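Local coordinates for restriction endonuclease EcoP15I, restriction subunit (Escherichia coli, PDB 4ZCF), which cleaves DNA, together with the Mod subunit, as the helicase- and endonuclease-bearing subunit of a type III restriction enzyme recognising inversely oriented 5'-CAGCAG-3' sites, at residues I107-I112 against Y180-V185; P221-D226 against F244-I249. All coordinates share one frame; numbering follows the deposited sequence.

Contact 1: residues I107-I112 against Y180-V185; sequences INKFII and YIHVLV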
loop_
_atom_site.group_PDB
_atom_site.type_symbol
_atom_site.label_atom_id
_atom_site.label_comp_id
_atom_site.label_asym_id
_atom_site.label_seq_id
_atom_site.Cartn_x
_atom_site.Cartn_y
_atom_site.Cartn_z
ATOM N N ILE C 107 12.747 0.097 -27.637
ATOM C CA ILE C 107 12.844 1.085 -26.571
ATOM C C ILE C 107 11.557 0.810 -25.754
ATOM O O ILE C 107 10.463 0.795 -26.323
ATOM C CB ILE C 107 12.942 2.547 -27.114
ATOM C CG1 ILE C 107 14.074 2.726 -28.170
ATOM C CG2 ILE C 107 13.040 3.582 -25.975
ATOM C CD1 ILE C 107 15.556 2.659 -27.656
ATOM N N ASN C 108 11.703 0.476 -24.459
ATOM C CA ASN C 108 10.544 0.109 -23.641
ATOM C C ASN C 108 10.315 0.978 -22.394
ATOM O O ASN C 108 9.394 0.708 -21.617
ATOM C CB ASN C 108 10.590 -1.396 -23.298
ATOM C CG ASN C 108 11.695 -1.795 -22.357
ATOM O OD1 ASN C 108 12.876 -1.491 -22.572
ATOM N ND2 ASN C 108 11.336 -2.536 -21.314
ATOM N N LYS C 109 11.161 2.000 -22.199
ATOM C CA LYS C 109 11.095 2.901 -21.057
ATOM C C LYS C 109 11.171 4.358 -21.493
ATOM O O LYS C 109 12.141 4.780 -22.124
ATOM C CB LYS C 109 12.129 2.517 -19.985
ATOM C CG LYS C 109 11.648 1.331 -19.153
ATOM C CD LYS C 109 12.485 1.042 -17.951
ATOM C CE LYS C 109 12.096 -0.314 -17.421
ATOM N NZ LYS C 109 12.907 -0.688 -16.220
ATOM N N PHE C 110 10.085 5.100 -21.219
ATOM C CA PHE C 110 9.902 6.495 -21.625
ATOM C C PHE C 110 9.410 7.346 -20.452
ATOM O O PHE C 110 8.601 6.883 -19.648
ATOM C CB PHE C 110 8.861 6.582 -22.774
ATOM C CG PHE C 110 9.084 5.668 -23.960
ATOM C CD1 PHE C 110 8.635 4.351 -23.940
ATOM C CD2 PHE C 110 9.683 6.140 -25.117
ATOM C CE1 PHE C 110 8.862 3.498 -25.032
ATOM C CE2 PHE C 110 9.891 5.293 -26.216
ATOM C CZ PHE C 110 9.478 3.980 -26.166
ATOM N N ILE C 111 9.872 8.601 -20.387
ATOM C CA ILE C 111 9.432 9.573 -19.386
ATOM C C ILE C 111 8.583 10.646 -20.117
ATOM O O ILE C 111 9.087 11.278 -21.054
ATOM C CB ILE C 111 10.587 10.180 -18.513
ATOM C CG1 ILE C 111 11.477 9.064 -17.901
ATOM C CG2 ILE C 111 10.003 11.082 -17.410
ATOM C CD1 ILE C 111 12.785 9.536 -17.094
ATOM N N ILE C 112 7.291 10.794 -19.731
ATOM C CA ILE C 112 6.393 11.814 -20.282
ATOM C C ILE C 112 6.437 12.966 -19.293
ATOM O O ILE C 112 5.921 12.823 -18.170
ATOM C CB ILE C 112 4.913 11.352 -20.497
ATOM C CG1 ILE C 112 4.804 10.228 -21.530
ATOM C CG2 ILE C 112 4.015 12.546 -20.892
ATOM C CD1 ILE C 112 3.448 9.529 -21.505
ATOM N N TYR C 180 5.272 -5.489 -22.928
ATOM C CA TYR C 180 5.096 -4.257 -22.160
ATOM C C TYR C 180 6.040 -3.120 -22.468
ATOM O O TYR C 180 7.260 -3.299 -22.486
ATOM C CB TYR C 180 5.131 -4.507 -20.639
ATOM C CG TYR C 180 4.462 -5.772 -20.154
ATOM C CD1 TYR C 180 3.100 -5.983 -20.347
ATOM C CD2 TYR C 180 5.170 -6.714 -19.413
ATOM C CE1 TYR C 180 2.475 -7.145 -19.892
ATOM C CE2 TYR C 180 4.548 -7.863 -18.918
ATOM C CZ TYR C 180 3.201 -8.079 -19.168
ATOM O OH TYR C 180 2.582 -9.215 -18.694
ATOM N N ILE C 181 5.458 -1.930 -22.606
ATOM C CA ILE C 181 6.134 -0.646 -22.730
ATOM C C ILE C 181 5.875 0.014 -21.359
ATOM O O ILE C 181 4.743 -0.028 -20.866
ATOM C CB ILE C 181 5.575 0.195 -23.915
ATOM C CG1 ILE C 181 5.992 -0.415 -25.260
ATOM C CG2 ILE C 181 6.039 1.645 -23.833
ATOM C CD1 ILE C 181 5.013 -0.193 -26.355
ATOM N N HIS C 182 6.927 0.565 -20.728
ATOM C CA HIS C 182 6.841 1.191 -19.406
ATOM C C HIS C 182 6.912 2.716 -19.522
ATOM O O HIS C 182 7.871 3.246 -20.080
ATOM C CB HIS C 182 7.929 0.629 -18.463
ATOM C CG HIS C 182 7.932 -0.870 -18.373
ATOM N ND1 HIS C 182 6.994 -1.551 -17.616
ATOM C CD2 HIS C 182 8.759 -1.772 -18.957
ATOM C CE1 HIS C 182 7.267 -2.837 -17.776
ATOM N NE2 HIS C 182 8.328 -3.020 -18.565
ATOM N N VAL C 183 5.905 3.421 -19.001
ATOM C CA VAL C 183 5.881 4.881 -19.104
ATOM C C VAL C 183 5.700 5.684 -17.788
ATOM O O VAL C 183 4.730 5.488 -17.055
ATOM C CB VAL C 183 5.011 5.379 -20.300
ATOM C CG1 VAL C 183 3.533 5.078 -20.103
ATOM C CG2 VAL C 183 5.234 6.854 -20.565
ATOM N N LEU C 184 6.653 6.581 -17.513
ATOM C CA LEU C 184 6.643 7.465 -16.354
ATOM C C LEU C 184 6.023 8.822 -16.667
ATOM O O LEU C 184 6.610 9.619 -17.396
ATOM C CB LEU C 184 8.047 7.645 -15.756
ATOM C CG LEU C 184 8.081 8.314 -14.375
ATOM C CD1 LEU C 184 7.717 7.339 -13.280
ATOM C CD2 LEU C 184 9.440 8.899 -14.086
ATOM N N VAL C 185 4.853 9.091 -16.098
ATOM C CA VAL C 185 4.194 10.389 -16.245
ATOM C C VAL C 185 4.538 11.227 -14.983
ATOM O O VAL C 185 4.287 10.787 -13.856
ATOM C CB VAL C 185 2.670 10.271 -16.497
ATOM C CG1 VAL C 185 2.078 11.612 -16.927
ATOM C CG2 VAL C 185 2.369 9.188 -17.533
#
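Lys109 to Ile112 and His182 to Val185 pair as neighbouring parallel strands in the central sheet of the helicase-type P-loop domain, and they illustrate how a buried ladder divides its polar atoms between two neighbours. Four backbone bonds join the two segments. His182 N gives its hydrogen to Asn108 O, just ahead of the strand, at 2.6 Å, and His182 O receives Phe110 N at 3.1 Å. Phe110 O then takes Leu184 N at 2.9 Å, and Leu184 O takes Ile112 N at 2.7 Å. Alternate residues turn their polar groups outward: Ile111 bonds with Phe222 and Ile224, Ile181 with Glu143 and Arg145 of strand 143-148.

On one face the polar side chains are satisfied beyond the pair. Lys109 packs its CG 3.8 Å from His182 CB, while its extended chain carries NZ to the carbonyl oxygens of Leu41, Phe170 and Ala173, three acceptors around one buried amine. His182 uses both ring nitrogens, ND1 with the hydroxyl of Tyr147 and NE2 with the carbonyl of Ser174, which probably fixes the rotation of the imidazole. Farther along this face Ile111 and Leu184 run side by side.

The other face is apolar and lies under helix 90-105, whose Tyr94, Ile98 and Phe99 meet Ile112, Phe110 and Ile181. Phe110 brings CE1 within 3.6 Å of Ile181 CG2, the two side chains crossing at a slant. In Ile112, CG1 sits opposite the carbonyl carbon (chi1 -63°) and the chain then runs on extended, so that its end reaches across to the partner strand: CD1 lies 3.4 Å from Val183 CG2 and 4.1 Å from Val185 CG2.

Contact 2: residues P221-D226 against F244-I249; sequences PFIIID and FNAQYI. With AMP (adenosine monophosphate), chain H.
Phe222 turns one face of its ring to CB of Tyr248, while the amide oxygen OE1 of Gln247 lies in the ring plane at its edge, 3.5 Å from Phe222 CE1. The amide stands nearly upright to the ring, the planes 84° apart. The side chains of Phe222 and Tyr248 run side by side, their rings oblique, with centroids 5.6 Å apart and planes inclined at 41°, touching through Phe222 CZ and Tyr248 CD1; Tyr248 also makes an edge-to-face pair with Phe25. If an alanine stood at Phe222, Tyr248 CB and the aliphatic part of Gln247 would probably lose their shared apolar cover, and the tyrosine ring might shift.

This is the meeting of the two strands of a beta-alpha-beta unit, with helix 236-242 as the connection. Gln247 N bonds to Pro221 O at 2.9 Å, and Ile223 N to Tyr248 O at 3.2 Å. The amide end of Gln247 is engaged by Leu46 N and Lys220 O.

On the other face of the sheet, Ile223 has CG1 beside its backbone N (chi1 -53°), which carries CD1 to Ala246 CB at 3.6 Å and to Phe244 CD2 at 3.8 Å. Ile225 CD1 meets Ile249 CG2, and Trp238 of the connecting helix touches both isoleucines.

The strand ends at Asp226, an AMP-binding residue that opens the Asp-Glu-Pro-His sequence of helicase motif II; its OD2 bonds to Tyr94 OH. The chemistry thus changes along the strand, from apolar pairing at its start to a carboxylate at its end, consistent with a strand whose buried body places Asp226 at the nucleotide cleft.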
loop_
_atom_site.group_PDB
_atom_site.type_symbol
_atom_site.label_atom_id
_atom_site.label_comp_id
_atom_site.label_asym_id
_atom_site.label_seq_id
_atom_site.Cartn_x
_atom_site.Cartn_y
_atom_site.Cartn_z
ATOM N N PRO C 221 16.721 6.893 -20.725
ATOM C CA PRO C 221 15.357 7.143 -21.221
ATOM C C PRO C 221 15.176 7.995 -22.473
ATOM O O PRO C 221 16.057 8.771 -22.849
ATOM C CB PRO C 221 14.671 7.783 -20.011
ATOM C CG PRO C 221 15.771 8.484 -19.287
ATOM C CD PRO C 221 17.077 7.832 -19.638
ATOM N N PHE C 222 13.979 7.878 -23.072
ATOM C CA PHE C 222 13.490 8.684 -24.189
ATOM C C PHE C 222 12.434 9.605 -23.559
ATOM O O PHE C 222 11.453 9.118 -22.989
ATOM C CB PHE C 222 12.885 7.791 -25.306
ATOM C CG PHE C 222 13.824 7.495 -26.456
ATOM C CD1 PHE C 222 14.999 6.785 -26.252
ATOM C CD2 PHE C 222 13.541 7.943 -27.738
ATOM C CE1 PHE C 222 15.863 6.516 -27.315
ATOM C CE2 PHE C 222 14.408 7.672 -28.799
ATOM C CZ PHE C 222 15.568 6.971 -28.578
ATOM N N ILE C 223 12.679 10.927 -23.585
ATOM C CA ILE C 223 11.802 11.907 -22.940
ATOM C C ILE C 223 10.944 12.703 -23.891
ATOM O O ILE C 223 11.473 13.298 -24.816
ATOM C CB ILE C 223 12.565 12.842 -21.958
ATOM C CG1 ILE C 223 13.393 12.048 -20.929
ATOM C CG2 ILE C 223 11.603 13.829 -21.288
ATOM C CD1 ILE C 223 14.160 12.892 -19.968
ATOM N N ILE C 224 9.626 12.775 -23.591
ATOM C CA ILE C 224 8.598 13.535 -24.289
ATOM C C ILE C 224 8.292 14.800 -23.471
ATOM O O ILE C 224 8.046 14.703 -22.269
ATOM C CB ILE C 224 7.302 12.681 -24.469
ATOM C CG1 ILE C 224 7.554 11.290 -25.128
ATOM C CG2 ILE C 224 6.139 13.468 -25.116
ATOM C CD1 ILE C 224 7.972 11.255 -26.598
ATOM N N ILE C 225 8.262 15.971 -24.126
ATOM C CA ILE C 225 7.889 17.225 -23.487
ATOM C C ILE C 225 6.601 17.776 -24.092
ATOM O O ILE C 225 6.553 18.074 -25.290
ATOM C CB ILE C 225 9.051 18.249 -23.354
ATOM C CG1 ILE C 225 9.897 17.902 -22.118
ATOM C CG2 ILE C 225 8.527 19.697 -23.204
ATOM C CD1 ILE C 225 11.132 17.393 -22.389
ATOM N N ASP C 226 5.549 17.865 -23.241
ATOM C CA ASP C 226 4.214 18.373 -23.539
ATOM C C ASP C 226 4.208 19.862 -23.207
ATOM O O ASP C 226 4.528 20.236 -22.073
ATOM C CB ASP C 226 3.175 17.622 -22.685
ATOM C CG ASP C 226 1.775 17.581 -23.261
ATOM O OD1 ASP C 226 1.176 18.652 -23.431
ATOM O OD2 ASP C 226 1.252 16.468 -23.463
ATOM N N PHE C 244 18.943 13.873 -16.389
ATOM C CA PHE C 244 18.627 12.486 -16.774
ATOM C C PHE C 244 19.512 11.923 -17.882
ATOM O O PHE C 244 19.418 10.727 -18.165
ATOM C CB PHE C 244 17.154 12.337 -17.192
ATOM C CG PHE C 244 16.140 12.593 -16.111
ATOM C CD1 PHE C 244 16.240 11.962 -14.877
ATOM C CD2 PHE C 244 15.052 13.425 -16.343
ATOM C CE1 PHE C 244 15.303 12.205 -13.875
ATOM C CE2 PHE C 244 14.106 13.655 -15.351
ATOM C CZ PHE C 244 14.238 13.046 -14.121
ATOM N N ASN C 245 20.320 12.784 -18.546
ATOM C CA ASN C 245 21.173 12.434 -19.683
ATOM C C ASN C 245 20.423 11.484 -20.633
ATOM O O ASN C 245 20.826 10.321 -20.865
ATOM C CB ASN C 245 22.576 11.946 -19.242
ATOM C CG ASN C 245 23.382 13.018 -18.516
ATOM O OD1 ASN C 245 23.623 12.942 -17.302
ATOM N ND2 ASN C 245 23.783 14.066 -19.230
ATOM N N ALA C 246 19.243 11.982 -21.072
ATOM C CA ALA C 246 18.292 11.291 -21.935
ATOM C C ALA C 246 18.883 11.004 -23.322
ATOM O O ALA C 246 19.702 11.788 -23.819
ATOM C CB ALA C 246 17.030 12.115 -22.060
ATOM N N GLN C 247 18.478 9.872 -23.937
ATOM C CA GLN C 247 18.975 9.487 -25.259
ATOM C C GLN C 247 18.592 10.524 -26.292
ATOM O O GLN C 247 19.461 10.968 -27.040
ATOM C CB GLN C 247 18.505 8.080 -25.669
ATOM C CG GLN C 247 19.320 6.947 -25.061
ATOM C CD GLN C 247 18.771 5.595 -25.450
ATOM O OE1 GLN C 247 18.970 5.106 -26.561
ATOM N NE2 GLN C 247 18.080 4.948 -24.537
ATOM N N TYR C 248 17.298 10.932 -26.304
ATOM C CA TYR C 248 16.672 11.910 -27.209
ATOM C C TYR C 248 15.451 12.511 -26.538
ATOM O O TYR C 248 14.741 11.809 -25.812
ATOM C CB TYR C 248 16.220 11.245 -28.529
ATOM C CG TYR C 248 17.357 10.824 -29.428
ATOM C CD1 TYR C 248 17.932 9.560 -29.316
ATOM C CD2 TYR C 248 17.858 11.685 -30.399
ATOM C CE1 TYR C 248 19.011 9.184 -30.110
ATOM C CE2 TYR C 248 18.935 11.318 -31.201
ATOM C CZ TYR C 248 19.508 10.065 -31.052
ATOM O OH TYR C 248 20.573 9.695 -31.827
ATOM N N ILE C 249 15.185 13.794 -26.816
ATOM C CA ILE C 249 14.043 14.533 -26.276
ATOM C C ILE C 249 13.096 14.981 -27.408
ATOM O O ILE C 249 13.507 15.750 -28.279
ATOM C CB ILE C 249 14.500 15.714 -25.360
ATOM C CG1 ILE C 249 15.312 15.219 -24.132
ATOM C CG2 ILE C 249 13.324 16.572 -24.921
ATOM C CD1 ILE C 249 16.429 16.115 -23.741
HETATM P P AMP H . -2.590 17.461 -23.557
HETATM O O1P AMP H . -2.177 18.749 -22.949
HETATM O O2P AMP H . -2.117 17.575 -24.959
HETATM O O3P AMP H . -1.675 16.456 -22.957
HETATM O "O5'" AMP H . -4.131 17.104 -23.357
HETATM C "C5'" AMP H . -4.962 16.861 -24.479
HETATM C "C4'" AMP H . -6.000 15.825 -24.187
HETATM O "O4'" AMP H . -6.823 15.583 -25.361
HETATM C "C3'" AMP H . -5.361 14.519 -23.864
HETATM O "O3'" AMP H . -5.193 14.422 -22.450
HETATM C "C2'" AMP H . -6.252 13.483 -24.418
HETATM O "O2'" AMP H . -7.193 13.040 -23.429
HETATM C "C1'" AMP H . -7.011 14.147 -25.520
HETATM N N9 AMP H . -6.662 13.708 -26.811
HETATM C C8 AMP H . -5.485 13.939 -27.358
HETATM N N7 AMP H . -5.461 13.430 -28.621
HETATM C C5 AMP H . -6.800 12.875 -28.857
HETATM C C6 AMP H . -7.505 12.213 -29.902
HETATM N N6 AMP H . -6.873 11.936 -31.142
HETATM N N1 AMP H . -8.794 11.844 -29.691
HETATM C C2 AMP H . -9.413 12.074 -28.542
HETATM N N3 AMP H . -8.820 12.686 -27.521
HETATM C C4 AMP H . -7.537 13.109 -27.606
#

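In the fold
Contacts 1 and 2 are successive pairings in one parallel sheet, their centres 11 Å apart. Strands 109-113 and 222-226 lie side by side between them, joined by probable hydrogen bonds from Ile111 N to Phe222 O and from Ile224 N to Ile111 O, while Phe110 packs against Phe222. Both are buried, contact 1 with Tyr180 as its one partly exposed member and contact 2 with three, Ala246, Gln247 and Tyr248. Contact 1 has a regular backbone ladder with polar side chains satisfied by surrounding helices, loops and strand 143-148. Contact 2, where a crossover returns to the sheet, has fewer backbone bonds, adds a pair of aromatic rings to its aliphatic packing, and runs on to the AMP site.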